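Uncharacterized protein (Eubacterium rectale, PDB 5COZ) is of unknown function, but resembles the YycH regulatory-protein domain and probably belongs to a lipoprotein of the bacterial cell surface. Local coordinates at residues 134-140 and 196-202; 159-165 and 209-213. All blocks are in the same frame, centred on the assembly; numbering follows the deposited sequence.

Interaction 1 (134-140 and 196-202); sequences LAVSASK and NTLIFPE
The C-terminal end of helix 130-137 meets the loop 196-202, which leads from strand 188-192 toward strand 211-220. The contact begins with N196 and A135. N196 ND2 gives a bond of 3.0 Å to A135 O, a carbonyl of the last helical turn. The bond is fairly straight (162°), and the oxygen lies in the amide plane of N196. CG of N196 is anti to its backbone N (chi1 -174°), which carries the amide across to the helix. Its other end, OD1, accepts from the backbone N of F141, so both ends of the amide are used. A138, the first residue to leave helical geometry, offers its carbonyl to the loop. The single oxygen A138 O accepts both F200 N at 2.9 Å and I199 N at 3.0 Å, the I199 bond being the more bent. Two residues on, K140 N makes a weak bond to T197 O. S139 and L198 form a single beta bridge between these links. S139 OG donates to L134 O at 2.7 Å, from above the carbonyl plane. A138 N reaches the same oxygen from the opposite face. Water 1 donates to both S139 OG and N196 O. L198 CD1 lies 3.9 Å from L134 CB. The same CD1 is 3.5 Å from S139 OG. E202 lies obliquely across L134, with E202 OE2 beside L134 CD2, and pairs with K133 by a salt bridge. Carbonyls at the helix end thus find donors in a side-chain amide, a hydroxyl and loop backbone N-H groups. These polar bonds, joined by the packing of L198 on L134, hold the irregular loop to the helix end.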
ATOM      1  N   LEU A 134      -0.689  -2.899 -19.342  1.00 12.45           N
ATOM      2  CA  LEU A 134       0.725  -3.070 -19.670  1.00 12.92           C
ATOM      3  C   LEU A 134       1.624  -2.116 -18.884  1.00 13.89           C
ATOM      4  O   LEU A 134       2.707  -2.524 -18.461  1.00 13.18           O
ATOM      5  CB  LEU A 134       0.970  -2.923 -21.153  1.00 13.39           C
ATOM      6  CG  LEU A 134       0.192  -3.901 -22.079  1.00 18.99           C
ATOM      7  CD1 LEU A 134       0.707  -3.801 -23.466  1.00 18.92           C
ATOM      8  CD2 LEU A 134       0.306  -5.373 -21.626  1.00 23.02           C
ATOM      9  N   ALA A 135       1.171  -0.872 -18.642  1.00 12.23           N
ATOM     10  CA  ALA A 135       1.984   0.050 -17.850  1.00 11.03           C
ATOM     11  C   ALA A 135       2.193  -0.425 -16.422  1.00 12.41           C
ATOM     12  O   ALA A 135       3.310  -0.361 -15.908  1.00 10.58           O
ATOM     13  CB  ALA A 135       1.343   1.432 -17.822  1.00 12.45           C
ATOM     14  N   VAL A 136       1.114  -0.900 -15.767  1.00 11.23           N
ATOM     15  CA  VAL A 136       1.243  -1.223 -14.359  1.00 10.99           C
ATOM     16  C   VAL A 136       1.636  -2.681 -14.104  1.00 16.30           C
ATOM     17  O   VAL A 136       2.250  -2.946 -13.070  1.00 17.46           O
ATOM     18  CB  VAL A 136      -0.095  -0.853 -13.636  1.00 14.84           C
ATOM     19  CG1 VAL A 136      -0.035  -1.133 -12.133  1.00 15.79           C
ATOM     20  CG2 VAL A 136      -0.460   0.609 -13.897  1.00 14.46           C
ATOM     21  N   SER A 137       1.386  -3.596 -15.048  1.00 13.87           N
ATOM     22  CA  SER A 137       1.661  -5.003 -14.741  1.00 14.50           C
ATOM     23  C   SER A 137       2.501  -5.768 -15.783  1.00 18.95           C
ATOM     24  O   SER A 137       2.789  -6.950 -15.570  1.00 18.86           O
ATOM     25  CB  SER A 137       0.344  -5.744 -14.489  1.00 19.27           C
ATOM     26  OG  SER A 137      -0.469  -5.845 -15.644  1.00 27.51           O
ATOM     27  N   ALA A 138       2.980  -5.101 -16.839  1.00 14.81           N
ATOM     28  CA  ALA A 138       3.822  -5.778 -17.841  1.00 15.15           C
ATOM     29  C   ALA A 138       5.111  -4.994 -18.095  1.00 17.70           C
ATOM     30  O   ALA A 138       5.794  -5.211 -19.105  1.00 18.39           O
ATOM     31  CB  ALA A 138       3.054  -5.970 -19.126  1.00 16.67           C
ATOM     32  N   SER A 139       5.461  -4.106 -17.160  1.00 14.57           N
ATOM     33  CA  SER A 139       6.611  -3.245 -17.324  1.00 13.44           C
ATOM     34  C   SER A 139       7.544  -3.326 -16.110  1.00 16.33           C
ATOM     35  O   SER A 139       7.377  -4.224 -15.279  1.00 16.70           O
ATOM     36  CB  SER A 139       6.125  -1.807 -17.571  1.00 11.84           C
ATOM     37  OG  SER A 139       5.312  -1.769 -18.738  1.00 13.60           O
ATOM     38  N   LYS A 140       8.525  -2.419 -15.995  1.00 13.73           N
ATOM     39  CA  LYS A 140       9.505  -2.441 -14.909  1.00 13.16           C
ATOM     40  C   LYS A 140       8.851  -2.149 -13.546  1.00 16.33           C
ATOM     41  O   LYS A 140       9.314  -2.660 -12.509  1.00 16.32           O
ATOM     42  CB  LYS A 140      10.635  -1.436 -15.207  1.00 14.59           C
ATOM     43  CG  LYS A 140      11.931  -1.696 -14.456  1.00 32.49           C
ATOM     44  CD  LYS A 140      13.028  -0.733 -14.911  1.00 41.96           C
ATOM     45  CE  LYS A 140      14.287  -0.844 -14.091  1.00 60.04           C
ATOM     46  NZ  LYS A 140      15.097  -2.034 -14.470  1.00 77.42           N
ATOM     47  N   ASN A 196       9.956   3.349 -17.089  1.00  9.65           N
ATOM     48  CA  ASN A 196       9.084   2.200 -16.918  1.00  9.36           C
ATOM     49  C   ASN A 196       9.125   1.341 -18.191  1.00 12.13           C
ATOM     50  O   ASN A 196       8.167   1.335 -18.977  1.00 11.95           O
ATOM     51  CB  ASN A 196       7.647   2.642 -16.607  1.00  8.51           C
ATOM     52  CG  ASN A 196       6.763   1.479 -16.279  1.00 12.81           C
ATOM     53  OD1 ASN A 196       7.179   0.536 -15.585  1.00 11.34           O
ATOM     54  ND2 ASN A 196       5.536   1.497 -16.776  1.00  9.73           N
ATOM     55  N   THR A 197      10.252   0.643 -18.409  1.00 11.92           N
ATOM     56  CA  THR A 197      10.457  -0.159 -19.616  1.00 11.99           C
ATOM     57  C   THR A 197       9.356  -1.180 -19.813  1.00 13.65           C
ATOM     58  O   THR A 197       9.007  -1.891 -18.860  1.00 13.82           O
ATOM     59  CB  THR A 197      11.814  -0.883 -19.527  1.00 15.66           C
ATOM     60  OG1 THR A 197      12.789   0.011 -18.987  1.00 17.77           O
ATOM     61  CG2 THR A 197      12.272  -1.470 -20.897  1.00 17.34           C
ATOM     62  N   LEU A 198       8.783  -1.235 -21.019  1.00 12.78           N
ATOM     63  CA  LEU A 198       7.777  -2.227 -21.342  1.00 13.20           C
ATOM     64  C   LEU A 198       8.515  -3.565 -21.543  1.00 18.86           C
ATOM     65  O   LEU A 198       9.344  -3.684 -22.444  1.00 19.72           O
ATOM     66  CB  LEU A 198       6.951  -1.813 -22.559  1.00 13.21           C
ATOM     67  CG  LEU A 198       5.864  -2.812 -23.037  1.00 16.65           C
ATOM     68  CD1 LEU A 198       4.796  -3.077 -21.957  1.00 16.97           C
ATOM     69  CD2 LEU A 198       5.177  -2.291 -24.258  1.00 17.14           C
ATOM     70  N   ILE A 199       8.277  -4.531 -20.649  1.00 17.35           N
ATOM     71  CA  ILE A 199       8.991  -5.810 -20.691  1.00 17.93           C
ATOM     72  C   ILE A 199       8.193  -6.859 -21.446  1.00 24.18           C
ATOM     73  O   ILE A 199       8.791  -7.640 -22.199  1.00 23.44           O
ATOM     74  CB  ILE A 199       9.376  -6.294 -19.264  1.00 20.78           C
ATOM     75  CG1 ILE A 199      10.213  -5.222 -18.516  1.00 21.20           C
ATOM     76  CG2 ILE A 199      10.157  -7.637 -19.326  1.00 21.79           C
ATOM     77  CD1 ILE A 199      10.437  -5.484 -17.021  1.00 22.80           C
ATOM     78  N   PHE A 200       6.864  -6.886 -21.270  1.00 21.12           N
ATOM     79  CA  PHE A 200       6.045  -7.903 -21.913  1.00 21.48           C
ATOM     80  C   PHE A 200       4.972  -7.301 -22.832  1.00 24.53           C
ATOM     81  O   PHE A 200       3.775  -7.391 -22.532  1.00 24.03           O
ATOM     82  CB  PHE A 200       5.433  -8.844 -20.853  1.00 22.87           C
ATOM     83  CG  PHE A 200       6.461  -9.514 -19.967  1.00 24.65           C
ATOM     84  CD1 PHE A 200       7.230 -10.572 -20.441  1.00 28.31           C
ATOM     85  CD2 PHE A 200       6.669  -9.082 -18.662  1.00 27.15           C
ATOM     86  CE1 PHE A 200       8.192 -11.181 -19.625  1.00 29.63           C
ATOM     87  CE2 PHE A 200       7.626  -9.697 -17.843  1.00 30.19           C
ATOM     88  CZ  PHE A 200       8.384 -10.739 -18.333  1.00 28.73           C
ATOM     89  N   PRO A 201       5.350  -6.767 -24.020  1.00 22.09           N
ATOM     90  CA  PRO A 201       4.316  -6.289 -24.946  1.00 22.73           C
ATOM     91  C   PRO A 201       3.486  -7.475 -25.451  1.00 30.01           C
ATOM     92  O   PRO A 201       3.962  -8.616 -25.423  1.00 31.22           O
ATOM     93  CB  PRO A 201       5.127  -5.626 -26.072  1.00 24.83           C
ATOM     94  CG  PRO A 201       6.440  -6.321 -26.047  1.00 28.51           C
ATOM     95  CD  PRO A 201       6.703  -6.615 -24.601  1.00 23.61           C
ATOM     96  N   GLU A 202       2.243  -7.231 -25.848  1.00 27.55           N
ATOM     97  CA  GLU A 202       1.398  -8.310 -26.363  1.00 27.94           C
ATOM     98  C   GLU A 202       1.449  -8.324 -27.877  1.00 36.69           C
ATOM     99  O   GLU A 202       1.333  -9.389 -28.485  1.00 37.16           O
ATOM    100  CB  GLU A 202      -0.038  -8.169 -25.860  1.00 28.45           C
ATOM    101  CG  GLU A 202      -0.162  -8.488 -24.381  1.00 32.60           C
ATOM    102  CD  GLU A 202      -1.550  -8.355 -23.788  1.00 43.12           C
ATOM    103  OE1 GLU A 202      -2.515  -8.071 -24.535  1.00 40.28           O
ATOM    104  OE2 GLU A 202      -1.671  -8.561 -22.563  1.00 38.52           O
TER
HETATM  105  O   HOH W   1       5.764   0.482 -20.185  1.00 12.34           O

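Interaction 2 (159-165 and 209-213). With NA (sodium ion), chain B.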
ATOM      1  N   GLN A 159       6.805  16.044 -13.619  1.00 10.63           N
ATOM      2  CA  GLN A 159       5.461  16.387 -14.061  1.00 10.30           C
ATOM      3  C   GLN A 159       5.296  15.911 -15.480  1.00 13.76           C
ATOM      4  O   GLN A 159       6.061  16.334 -16.348  1.00 15.36           O
ATOM      5  CB  GLN A 159       5.236  17.915 -13.995  1.00 10.73           C
ATOM      6  CG  GLN A 159       5.617  18.522 -12.644  1.00 12.64           C
ATOM      7  CD  GLN A 159       4.627  18.138 -11.584  1.00 16.31           C
ATOM      8  OE1 GLN A 159       3.417  18.379 -11.725  1.00 15.23           O
ATOM      9  NE2 GLN A 159       5.112  17.428 -10.560  1.00 14.63           N
ATOM     10  N   LEU A 160       4.333  15.037 -15.728  1.00 10.03           N
ATOM     11  CA  LEU A 160       4.090  14.552 -17.091  1.00  8.97           C
ATOM     12  C   LEU A 160       3.421  15.648 -17.887  1.00 13.43           C
ATOM     13  O   LEU A 160       2.943  16.633 -17.301  1.00 14.49           O
ATOM     14  CB  LEU A 160       3.290  13.263 -17.086  1.00  8.06           C
ATOM     15  CG  LEU A 160       4.003  12.112 -16.344  1.00  9.76           C
ATOM     16  CD1 LEU A 160       3.077  10.911 -16.209  1.00  8.26           C
ATOM     17  CD2 LEU A 160       5.320  11.696 -17.069  1.00 10.67           C
HETATM   18  N   MSE A 161       3.432  15.539 -19.219  1.00 10.37           N
HETATM   19  CA  MSE A 161       2.986  16.671 -20.007  1.00  9.98           C
HETATM   20  C   MSE A 161       1.485  16.766 -20.256  1.00 14.62           C
HETATM   21  O   MSE A 161       1.031  17.850 -20.641  1.00 15.83           O
HETATM   22  CB  MSE A 161       3.722  16.709 -21.334  1.00 10.49           C
HETATM   23  CG  MSE A 161       5.158  17.187 -21.157  1.00 12.57           C
HETATM   24 SE   MSE A 161       6.038  17.587 -22.836  0.75 15.35          SE
HETATM   25  CE  MSE A 161       6.440  15.802 -23.283  1.00 10.61           C
ATOM     26  N   PHE A 162       0.715  15.696 -20.022  1.00 11.66           N
ATOM     27  CA  PHE A 162      -0.717  15.740 -20.324  1.00 10.74           C
ATOM     28  C   PHE A 162      -1.529  16.346 -19.182  1.00 14.23           C
ATOM     29  O   PHE A 162      -2.656  16.782 -19.423  1.00 15.96           O
ATOM     30  CB  PHE A 162      -1.240  14.344 -20.688  1.00 11.03           C
ATOM     31  CG  PHE A 162      -0.971  13.284 -19.639  1.00 10.79           C
ATOM     32  CD1 PHE A 162      -1.892  13.038 -18.622  1.00 12.49           C
ATOM     33  CD2 PHE A 162       0.171  12.493 -19.704  1.00 11.53           C
ATOM     34  CE1 PHE A 162      -1.645  12.043 -17.665  1.00 12.90           C
ATOM     35  CE2 PHE A 162       0.409  11.499 -18.756  1.00 12.00           C
ATOM     36  CZ  PHE A 162      -0.483  11.303 -17.724  1.00 11.01           C
HETATM   37  N   MSE A 163      -0.974  16.358 -17.952  1.00 11.41           N
HETATM   38  CA  MSE A 163      -1.625  16.976 -16.801  0.60 11.13           C
HETATM   39  C   MSE A 163      -0.624  17.057 -15.658  1.00 13.93           C
HETATM   40  O   MSE A 163       0.298  16.240 -15.562  1.00 14.02           O
HETATM   41  CB  MSE A 163      -2.922  16.244 -16.383  0.60 12.19           C
HETATM   42  CG  MSE A 163      -2.683  14.967 -15.584  0.60 15.19           C
HETATM   43 SE   MSE A 163      -4.236  13.819 -15.405  0.45 18.83          SE
HETATM   44  CE  MSE A 163      -5.526  15.097 -14.824  0.60 15.55           C
ATOM     45  N   SER A 164      -0.792  18.073 -14.806  1.00 11.91           N
ATOM     46  CA  SER A 164       0.113  18.243 -13.676  1.00 11.47           C
ATOM     47  C   SER A 164      -0.153  17.165 -12.624  1.00 13.37           C
ATOM     48  O   SER A 164      -1.245  16.567 -12.593  1.00 13.40           O
ATOM     49  CB  SER A 164      -0.050  19.624 -13.049  1.00 15.45           C
ATOM     50  OG  SER A 164      -1.320  19.713 -12.416  1.00 18.21           O
ATOM     51  N   ALA A 165       0.819  16.948 -11.738  1.00 12.15           N
ATOM     52  CA  ALA A 165       0.633  15.984 -10.651  1.00 11.56           C
ATOM     53  C   ALA A 165      -0.508  16.425  -9.734  1.00 15.25           C
ATOM     54  O   ALA A 165      -1.275  15.578  -9.274  1.00 14.11           O
ATOM     55  CB  ALA A 165       1.913  15.846  -9.862  1.00 12.24           C
ATOM     56  N   ASN A 209       3.813   4.131 -22.364  1.00 11.17           N
ATOM     57  CA  ASN A 209       2.872   5.253 -22.313  1.00 10.34           C
ATOM     58  C   ASN A 209       3.011   5.970 -20.980  1.00 10.95           C
ATOM     59  O   ASN A 209       2.864   5.322 -19.939  1.00  9.54           O
ATOM     60  CB  ASN A 209       1.431   4.753 -22.485  1.00 11.38           C
ATOM     61  CG  ASN A 209       1.170   4.183 -23.845  1.00 19.36           C
ATOM     62  OD1 ASN A 209       1.271   4.884 -24.851  1.00 18.32           O
ATOM     63  ND2 ASN A 209       0.887   2.888 -23.902  1.00 14.99           N
ATOM     64  N   ASP A 210       3.268   7.299 -21.002  1.00  9.88           N
ATOM     65  CA  ASP A 210       3.449   8.054 -19.764  1.00  7.72           C
ATOM     66  C   ASP A 210       2.210   7.928 -18.882  1.00  9.29           C
ATOM     67  O   ASP A 210       1.099   8.251 -19.315  1.00  9.28           O
ATOM     68  CB  ASP A 210       3.792   9.517 -20.047  1.00  8.21           C
ATOM     69  CG  ASP A 210       5.174   9.734 -20.620  1.00 12.21           C
ATOM     70  OD1 ASP A 210       5.920   8.737 -20.791  1.00 11.91           O
ATOM     71  OD2 ASP A 210       5.521  10.899 -20.887  1.00 14.10           O
ATOM     72  N   THR A 211       2.407   7.454 -17.656  1.00  8.06           N
ATOM     73  CA  THR A 211       1.307   7.169 -16.738  1.00  7.50           C
ATOM     74  C   THR A 211       1.659   7.607 -15.330  1.00 10.03           C
ATOM     75  O   THR A 211       2.790   7.393 -14.876  1.00  9.83           O
ATOM     76  CB  THR A 211       1.069   5.633 -16.768  1.00 11.03           C
ATOM     77  OG1 THR A 211       0.733   5.222 -18.104  1.00  9.81           O
ATOM     78  CG2 THR A 211      -0.033   5.167 -15.823  1.00 10.97           C
ATOM     79  N   TYR A 212       0.706   8.239 -14.642  1.00  7.43           N
ATOM     80  CA  TYR A 212       0.841   8.486 -13.208  1.00  6.61           C
ATOM     81  C   TYR A 212       0.202   7.326 -12.468  1.00  7.97           C
ATOM     82  O   TYR A 212      -0.882   6.900 -12.876  1.00  8.21           O
ATOM     83  CB  TYR A 212       0.069   9.739 -12.786  1.00  7.29           C
ATOM     84  CG  TYR A 212       0.648  11.067 -13.176  1.00  7.22           C
ATOM     85  CD1 TYR A 212       1.886  11.485 -12.679  1.00  8.52           C
ATOM     86  CD2 TYR A 212      -0.080  11.957 -13.953  1.00  7.99           C
ATOM     87  CE1 TYR A 212       2.388  12.748 -12.969  1.00  8.14           C
ATOM     88  CE2 TYR A 212       0.400  13.235 -14.226  1.00  9.16           C
ATOM     89  CZ  TYR A 212       1.632  13.632 -13.724  1.00  8.65           C
ATOM     90  OH  TYR A 212       2.108  14.892 -14.019  1.00 11.53           O
ATOM     91  N   VAL A 213       0.794   6.850 -11.381  1.00  6.72           N
ATOM     92  CA  VAL A 213       0.175   5.818 -10.547  1.00  6.86           C
ATOM     93  C   VAL A 213       0.081   6.345  -9.134  1.00  8.91           C
ATOM     94  O   VAL A 213       1.113   6.616  -8.509  1.00  8.39           O
ATOM     95  CB  VAL A 213       0.940   4.476 -10.576  1.00  8.64           C
ATOM     96  CG1 VAL A 213       0.338   3.469  -9.576  1.00  8.95           C
ATOM     97  CG2 VAL A 213       0.946   3.877 -11.980  1.00  8.45           C
TER
HETATM   98 NA    NA B 401       7.601   8.413 -22.605  1.00 12.42          NA
HETATM   99  O   HOH W   2       4.300  13.223 -20.606  1.00 14.08           O
HETATM  100  O   HOH W   3       7.127  10.854 -23.036  1.00 18.99           O
HETATM  101  O   HOH W   4       6.044   7.782 -24.161  1.00 17.04           O
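Segment 159-165 is an irregular turn that passes beside the start of strand 211-220 without pairing with it. The nearest CA atoms are those of L160 and D210, 7.1 Å apart. The side chain of Y212 bonds directly to the backbone of the turn. Its OH accepts from L160 N at 2.8 Å and donates to M163 O at 2.7 Å. M163 O sits at the ring edge, and the OH lies in the plane of that carbonyl. The phenol therefore bridges two backbone groups of the turn, which fixes its position. L160 CD1 lies over the centre of one face of the Y212 ring in a CH-pi contact, 3.7 Å from the centroid and 7° off the normal. F162 meets the ring obliquely, with CZ 3.8 Å from Y212 CD2 and the planes at 60°. With CG between backbone N and carbonyl carbon (chi1 55°), the F162 ring reaches over to D210, where F162 CE2 lies near D210 O. CG of selenomethionine M163 touches Y212 CE2. Y212 belongs to the antiparallel sheet, where its backbone pairs with M248. The turn leads into helix 165-178: S164 is the N-cap, its OG bonded to E167 N. Q159 OE1 accepts from A165 N, and Q159 NE2 donates to D157 O. Just before the strand, D210 points its carboxylate at a sodium ion. OD1 binds the metal at 2.5 Å, together with waters 3 and 4 and Q208 OE1. OD2 accepts from water 3 and from water 2. Water 2 also accepts from M161 N, so it bridges the carboxylate of D210 to the turn. L160 CD2 packs 3.9 Å from D210 OD2.

In the fold
From the N terminus, the chain reaches helix 130-137, whose end starts interaction 1. It then runs through the turn 159-165, which starts interaction 2, and on into helix 165-178 and strand 188-192. At 196-202 interaction 1 closes a loop across 55 intervening residues. At 209-213 interaction 2 closes its own across 43. The segments alternate, so the two loops cross. Their centres are 17 Å apart, yet they touch where A135 and V136 of the helix pack on T211 and V213 of strand 211-220. Interaction 1 ties the helix end to the loop before that strand. Interaction 2 ties the turn before helix 165-178 to the antiparallel sheet and the sodium site.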